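Local atomic coordinates of aspartate--tRNA(Asp/Asn) ligase (Thermus thermophilus, PDB entry 1N9W), a protein that charges both tRNA(Asp) and tRNA(Asn) with L-aspartate, first activating the amino acid with ATP to form Asp-AMP and then transferring it to the tRNA acceptor end. Residues 136-139 with 140-143; 128-131 with 132-135. One frame throughout, in Å; residues are numbered along the deposited sequence.

Contact 1 (136-139 with 140-143); sequences RRYL and DRQD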
ATOM      1  N   ARG B 136      -7.631   1.813   2.071  1.00 25.05           N
ATOM      2  CA  ARG B 136      -7.582   0.372   1.845  1.00 24.94           C
ATOM      3  C   ARG B 136      -8.575  -0.429   2.700  1.00 24.82           C
ATOM      4  O   ARG B 136      -9.126  -1.431   2.238  1.00 24.53           O
ATOM      5  CB  ARG B 136      -6.162  -0.161   2.092  1.00 23.37           C
ATOM      6  CG  ARG B 136      -5.071   0.471   1.231  1.00 23.01           C
ATOM      7  CD  ARG B 136      -3.913  -0.519   1.025  1.00 23.03           C
ATOM      8  NE  ARG B 136      -2.706   0.083   0.445  1.00 19.30           N
ATOM      9  CZ  ARG B 136      -1.800   0.768   1.136  1.00 18.59           C
ATOM     10  NH1 ARG B 136      -1.955   0.942   2.445  1.00 15.79           N
ATOM     11  NH2 ARG B 136      -0.738   1.282   0.518  1.00 16.03           N
ATOM     12  N   ARG B 137      -8.793   0.005   3.939  1.00 26.01           N
ATOM     13  CA  ARG B 137      -9.712  -0.684   4.837  1.00 26.48           C
ATOM     14  C   ARG B 137     -11.138  -0.610   4.296  1.00 26.34           C
ATOM     15  O   ARG B 137     -11.788  -1.638   4.118  1.00 25.36           O
ATOM     16  CB  ARG B 137      -9.673  -0.064   6.242  1.00 28.67           C
ATOM     17  CG  ARG B 137     -10.240  -0.963   7.350  1.00 33.78           C
ATOM     18  CD  ARG B 137     -10.644  -0.200   8.621  1.00 39.44           C
ATOM     19  NE  ARG B 137      -9.548   0.441   9.356  1.00 45.22           N
ATOM     20  CZ  ARG B 137      -8.511  -0.194   9.903  1.00 47.90           C
ATOM     21  NH1 ARG B 137      -8.403  -1.510   9.798  1.00 51.56           N
ATOM     22  NH2 ARG B 137      -7.593   0.483  10.583  1.00 45.80           N
ATOM     23  N   TYR B 138     -11.619   0.600   4.028  1.00 25.61           N
ATOM     24  CA  TYR B 138     -12.980   0.757   3.526  1.00 26.67           C
ATOM     25  C   TYR B 138     -13.221  -0.088   2.286  1.00 25.21           C
ATOM     26  O   TYR B 138     -14.201  -0.818   2.216  1.00 24.16           O
ATOM     27  CB  TYR B 138     -13.291   2.224   3.195  1.00 28.41           C
ATOM     28  CG  TYR B 138     -14.664   2.386   2.572  1.00 30.24           C
ATOM     29  CD1 TYR B 138     -15.823   2.326   3.353  1.00 31.59           C
ATOM     30  CD2 TYR B 138     -14.808   2.492   1.185  1.00 32.60           C
ATOM     31  CE1 TYR B 138     -17.092   2.350   2.765  1.00 33.06           C
ATOM     32  CE2 TYR B 138     -16.068   2.515   0.588  1.00 34.22           C
ATOM     33  CZ  TYR B 138     -17.205   2.443   1.389  1.00 33.43           C
ATOM     34  OH  TYR B 138     -18.447   2.436   0.808  1.00 33.85           O
ATOM     35  N   LEU B 139     -12.322   0.006   1.313  1.00 25.48           N
ATOM     36  CA  LEU B 139     -12.473  -0.761   0.083  1.00 25.15           C
ATOM     37  C   LEU B 139     -12.346  -2.273   0.311  1.00 25.88           C
ATOM     38  O   LEU B 139     -13.099  -3.051  -0.284  1.00 27.89           O
ATOM     39  CB  LEU B 139     -11.467  -0.273  -0.968  1.00 21.24           C
ATOM     40  CG  LEU B 139     -11.696   1.183  -1.439  1.00 22.68           C
ATOM     41  CD1 LEU B 139     -10.499   1.664  -2.256  1.00 17.68           C
ATOM     42  CD2 LEU B 139     -12.998   1.281  -2.264  1.00 19.59           C
ATOM     43  N   ASP B 140     -11.407  -2.701   1.157  1.00 26.09           N
ATOM     44  CA  ASP B 140     -11.258  -4.137   1.447  1.00 27.82           C
ATOM     45  C   ASP B 140     -12.566  -4.682   2.033  1.00 27.49           C
ATOM     46  O   ASP B 140     -12.979  -5.786   1.701  1.00 28.16           O
ATOM     47  CB  ASP B 140     -10.129  -4.406   2.462  1.00 26.70           C
ATOM     48  CG  ASP B 140      -8.729  -4.353   1.843  1.00 29.77           C
ATOM     49  OD1 ASP B 140      -8.602  -4.435   0.595  1.00 27.66           O
ATOM     50  OD2 ASP B 140      -7.748  -4.248   2.622  1.00 28.12           O
ATOM     51  N   ARG B 141     -13.199  -3.913   2.918  1.00 27.91           N
ATOM     52  CA  ARG B 141     -14.451  -4.349   3.524  1.00 29.77           C
ATOM     53  C   ARG B 141     -15.597  -4.435   2.506  1.00 30.20           C
ATOM     54  O   ARG B 141     -16.591  -5.118   2.754  1.00 30.59           O
ATOM     55  CB  ARG B 141     -14.836  -3.429   4.683  1.00 30.76           C
ATOM     56  CG  ARG B 141     -16.022  -3.921   5.506  1.00 36.35           C
ATOM     57  CD  ARG B 141     -16.028  -3.271   6.881  1.00 40.98           C
ATOM     58  NE  ARG B 141     -15.842  -1.833   6.745  1.00 44.48           N
ATOM     59  CZ  ARG B 141     -14.917  -1.124   7.384  1.00 45.80           C
ATOM     60  NH1 ARG B 141     -14.074  -1.708   8.228  1.00 46.17           N
ATOM     61  NH2 ARG B 141     -14.824   0.179   7.156  1.00 47.59           N
ATOM     62  N   GLN B 142     -15.457  -3.741   1.373  1.00 29.01           N
ATOM     63  CA  GLN B 142     -16.456  -3.782   0.300  1.00 29.52           C
ATOM     64  C   GLN B 142     -16.009  -4.801  -0.759  1.00 29.38           C
ATOM     65  O   GLN B 142     -16.428  -4.741  -1.918  1.00 27.35           O
ATOM     66  CB  GLN B 142     -16.616  -2.418  -0.384  1.00 31.09           C
ATOM     67  CG  GLN B 142     -17.056  -1.264   0.506  1.00 33.06           C
ATOM     68  CD  GLN B 142     -18.297  -1.589   1.314  1.00 36.48           C
ATOM     69  OE1 GLN B 142     -19.286  -2.089   0.782  1.00 35.93           O
ATOM     70  NE2 GLN B 142     -18.253  -1.291   2.607  1.00 37.55           N
ATOM     71  N   ASP B 143     -15.130  -5.714  -0.359  1.00 28.93           N
ATOM     72  CA  ASP B 143     -14.633  -6.755  -1.244  1.00 28.15           C
ATOM     73  C   ASP B 143     -13.744  -6.326  -2.407  1.00 27.43           C
ATOM     74  O   ASP B 143     -13.648  -7.041  -3.409  1.00 24.73           O
ATOM     75  CB  ASP B 143     -15.802  -7.572  -1.801  1.00 32.58           C
ATOM     76  CG  ASP B 143     -15.881  -8.959  -1.194  1.00 36.54           C
ATOM     77  OD1 ASP B 143     -16.029  -9.055   0.043  1.00 38.06           O
ATOM     78  OD2 ASP B 143     -15.790  -9.945  -1.957  1.00 41.19           O
TER
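Q142 lies against the ring of Y138 where helix 119-141 runs out in a Schellman motif, with D143, at positive phi, as the C' residue. The regular i to i+4 pattern persists up to R141: D140 N donates to R136 O at 2.8 Å, and R141 N to R137 O at 2.9 Å, almost in line with the carbonyl. At Q142 the pattern tightens. Its N-H bonds to L139 O at 3.0 Å, coming from above the carbonyl plane, and reaches Y138 O only weakly. F144 N then turns back to L139 O, which thus accepts twice, while D143 N closes on D140 O.

The Q142 side chain folds back over this end: CG sits anti to the carbonyl carbon (chi1 -60°) and a second bend at chi2 carries the amide toward the tyrosine. Q142 CG makes a CH-pi contact over one face of the Y138 ring, 4.1 Å from its centroid, and the amide plane is turned 26° from the ring.

The charged ends find their partners elsewhere. R141 crosses R137, its NH1 3.8 Å from R137 CD with the two guanidinium planes 19° apart; NH2 of R141 forms a salt bridge with E240, which probably offsets the nearness of the like charges. R136 is bridged by E146 of its own chain and E146 of the second subunit, and D143 OD2 meets R39 and R6 of that subunit. The D140 carboxylate curls back beside the R136 carbonyl without bonding to it; OD1 is taken by Y194 OH, and OD2, 3.2 Å from R136 O, forms a salt bridge with R133 NE of the second subunit.

Contact 2 (128-131 with 132-135); sequences QAAL and VRGF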
ATOM      1  N   GLN B 128      -0.987  11.331   6.265  1.00 23.53           N
ATOM      2  CA  GLN B 128      -1.193  10.713   4.950  1.00 24.07           C
ATOM      3  C   GLN B 128      -1.226   9.182   5.056  1.00 23.85           C
ATOM      4  O   GLN B 128      -2.024   8.532   4.388  1.00 23.85           O
ATOM      5  CB  GLN B 128      -0.084  11.110   3.991  1.00 23.54           C
ATOM      6  CG  GLN B 128      -0.305  10.594   2.576  1.00 27.97           C
ATOM      7  CD  GLN B 128       0.808  11.000   1.647  1.00 28.61           C
ATOM      8  OE1 GLN B 128       1.788  10.277   1.477  1.00 30.77           O
ATOM      9  NE2 GLN B 128       0.675  12.180   1.051  1.00 31.50           N
ATOM     10  N   ALA B 129      -0.345   8.623   5.886  1.00 22.31           N
ATOM     11  CA  ALA B 129      -0.295   7.186   6.057  1.00 21.98           C
ATOM     12  C   ALA B 129      -1.612   6.727   6.648  1.00 21.78           C
ATOM     13  O   ALA B 129      -2.119   5.650   6.317  1.00 20.10           O
ATOM     14  CB  ALA B 129       0.866   6.783   6.968  1.00 21.08           C
ATOM     15  N   ALA B 130      -2.185   7.540   7.526  1.00 22.80           N
ATOM     16  CA  ALA B 130      -3.459   7.164   8.124  1.00 22.54           C
ATOM     17  C   ALA B 130      -4.551   7.206   7.051  1.00 23.03           C
ATOM     18  O   ALA B 130      -5.316   6.253   6.922  1.00 22.88           O
ATOM     19  CB  ALA B 130      -3.791   8.102   9.290  1.00 22.78           C
ATOM     20  N   LEU B 131      -4.604   8.277   6.256  1.00 22.78           N
ATOM     21  CA  LEU B 131      -5.620   8.383   5.187  1.00 22.70           C
ATOM     22  C   LEU B 131      -5.581   7.192   4.227  1.00 22.62           C
ATOM     23  O   LEU B 131      -6.622   6.671   3.825  1.00 22.82           O
ATOM     24  CB  LEU B 131      -5.413   9.668   4.379  1.00 20.88           C
ATOM     25  CG  LEU B 131      -5.589  10.994   5.131  1.00 23.29           C
ATOM     26  CD1 LEU B 131      -5.008  12.127   4.310  1.00 21.39           C
ATOM     27  CD2 LEU B 131      -7.068  11.233   5.434  1.00 19.61           C
ATOM     28  N   VAL B 132      -4.381   6.771   3.850  1.00 22.08           N
ATOM     29  CA  VAL B 132      -4.239   5.649   2.935  1.00 20.86           C
ATOM     30  C   VAL B 132      -4.686   4.342   3.599  1.00 23.02           C
ATOM     31  O   VAL B 132      -5.272   3.470   2.943  1.00 22.66           O
ATOM     32  CB  VAL B 132      -2.773   5.542   2.452  1.00 19.74           C
ATOM     33  CG1 VAL B 132      -2.578   4.297   1.608  1.00 18.90           C
ATOM     34  CG2 VAL B 132      -2.411   6.787   1.650  1.00 15.81           C
ATOM     35  N   ARG B 133      -4.416   4.204   4.897  1.00 23.11           N
ATOM     36  CA  ARG B 133      -4.821   3.005   5.627  1.00 23.98           C
ATOM     37  C   ARG B 133      -6.355   2.933   5.603  1.00 23.59           C
ATOM     38  O   ARG B 133      -6.934   1.868   5.367  1.00 23.20           O
ATOM     39  CB  ARG B 133      -4.310   3.060   7.082  1.00 23.14           C
ATOM     40  CG  ARG B 133      -4.651   1.837   7.951  1.00 23.75           C
ATOM     41  CD  ARG B 133      -4.267   2.098   9.418  1.00 25.08           C
ATOM     42  NE  ARG B 133      -2.861   2.467   9.513  1.00 30.92           N
ATOM     43  CZ  ARG B 133      -2.383   3.486  10.219  1.00 30.02           C
ATOM     44  NH1 ARG B 133      -3.196   4.262  10.926  1.00 27.56           N
ATOM     45  NH2 ARG B 133      -1.081   3.749  10.188  1.00 31.21           N
ATOM     46  N   GLY B 134      -7.001   4.078   5.826  1.00 23.39           N
ATOM     47  CA  GLY B 134      -8.457   4.135   5.809  1.00 23.60           C
ATOM     48  C   GLY B 134      -8.985   3.798   4.432  1.00 22.59           C
ATOM     49  O   GLY B 134     -10.013   3.136   4.282  1.00 23.02           O
ATOM     50  N   PHE B 135      -8.260   4.264   3.424  1.00 22.40           N
ATOM     51  CA  PHE B 135      -8.602   4.039   2.025  1.00 22.79           C
ATOM     52  C   PHE B 135      -8.699   2.543   1.743  1.00 24.89           C
ATOM     53  O   PHE B 135      -9.716   2.062   1.247  1.00 24.41           O
ATOM     54  CB  PHE B 135      -7.517   4.665   1.153  1.00 23.37           C
ATOM     55  CG  PHE B 135      -7.718   4.475  -0.318  1.00 23.71           C
ATOM     56  CD1 PHE B 135      -8.629   5.266  -1.018  1.00 23.99           C
ATOM     57  CD2 PHE B 135      -6.987   3.514  -1.013  1.00 23.11           C
ATOM     58  CE1 PHE B 135      -8.800   5.105  -2.387  1.00 23.73           C
ATOM     59  CE2 PHE B 135      -7.152   3.345  -2.383  1.00 22.89           C
ATOM     60  CZ  PHE B 135      -8.060   4.140  -3.077  1.00 24.07           C
TER
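V132 and Q128 meet through the first of four successive i to i+4 backbone hydrogen bonds, V132 N to Q128 O at 3.0 Å. R133 N to A129 O, G134 N to A130 O and F135 N to L131 O follow, so every carbonyl of 128-131 is engaged.

Carbon atoms of the side chains press on the carbonyl oxygens of the preceding turn. V132 CG2, anti to its own carbonyl carbon, drops to 3.3 Å from Q128 O, and F135 CB lies 3.5 Å from L131 O. Apolar packing continues outward, F135 on strand 215-222 and helix 227-248, L131 on helix 394-402, V132 on F148 of the second subunit.

The one charged side chain is R133. Its chain leaves extended and bends at chi3 (-55°), bringing the guanidinium back along the preceding turn until R133 NH1 is 4.0 Å from A130 CA, which lies over one face of the group, toward its rim. NE forms a salt bridge with D140 of the second subunit, which probably helps orient the group.

Buried beside the central sheet and the partner subunit, this is consistent with the long motif 1 helix of class II synthetases, part of their dimer interface.

Both contacts are local turns of helix 119-141, with centres 12 Å apart, and adjoin at F135 and R136. Contact 2 is the core portion: nearly all its residues are buried, its backbone bonding is uniform and its side chains are mostly apolar. Contact 1 is only partly buried and farther from the centre of the chain; there the helix ends, backbone bonding changes pattern and charged or amide side chains predominate. Helix 227-248 flanks both; contact 2 also packs against helix 394-402, and contact 1 against strand 192-198. Both also reach outward to the second subunit, contact 2 by side-chain packing and one intersubunit salt bridge, contact 1 by several such bridges.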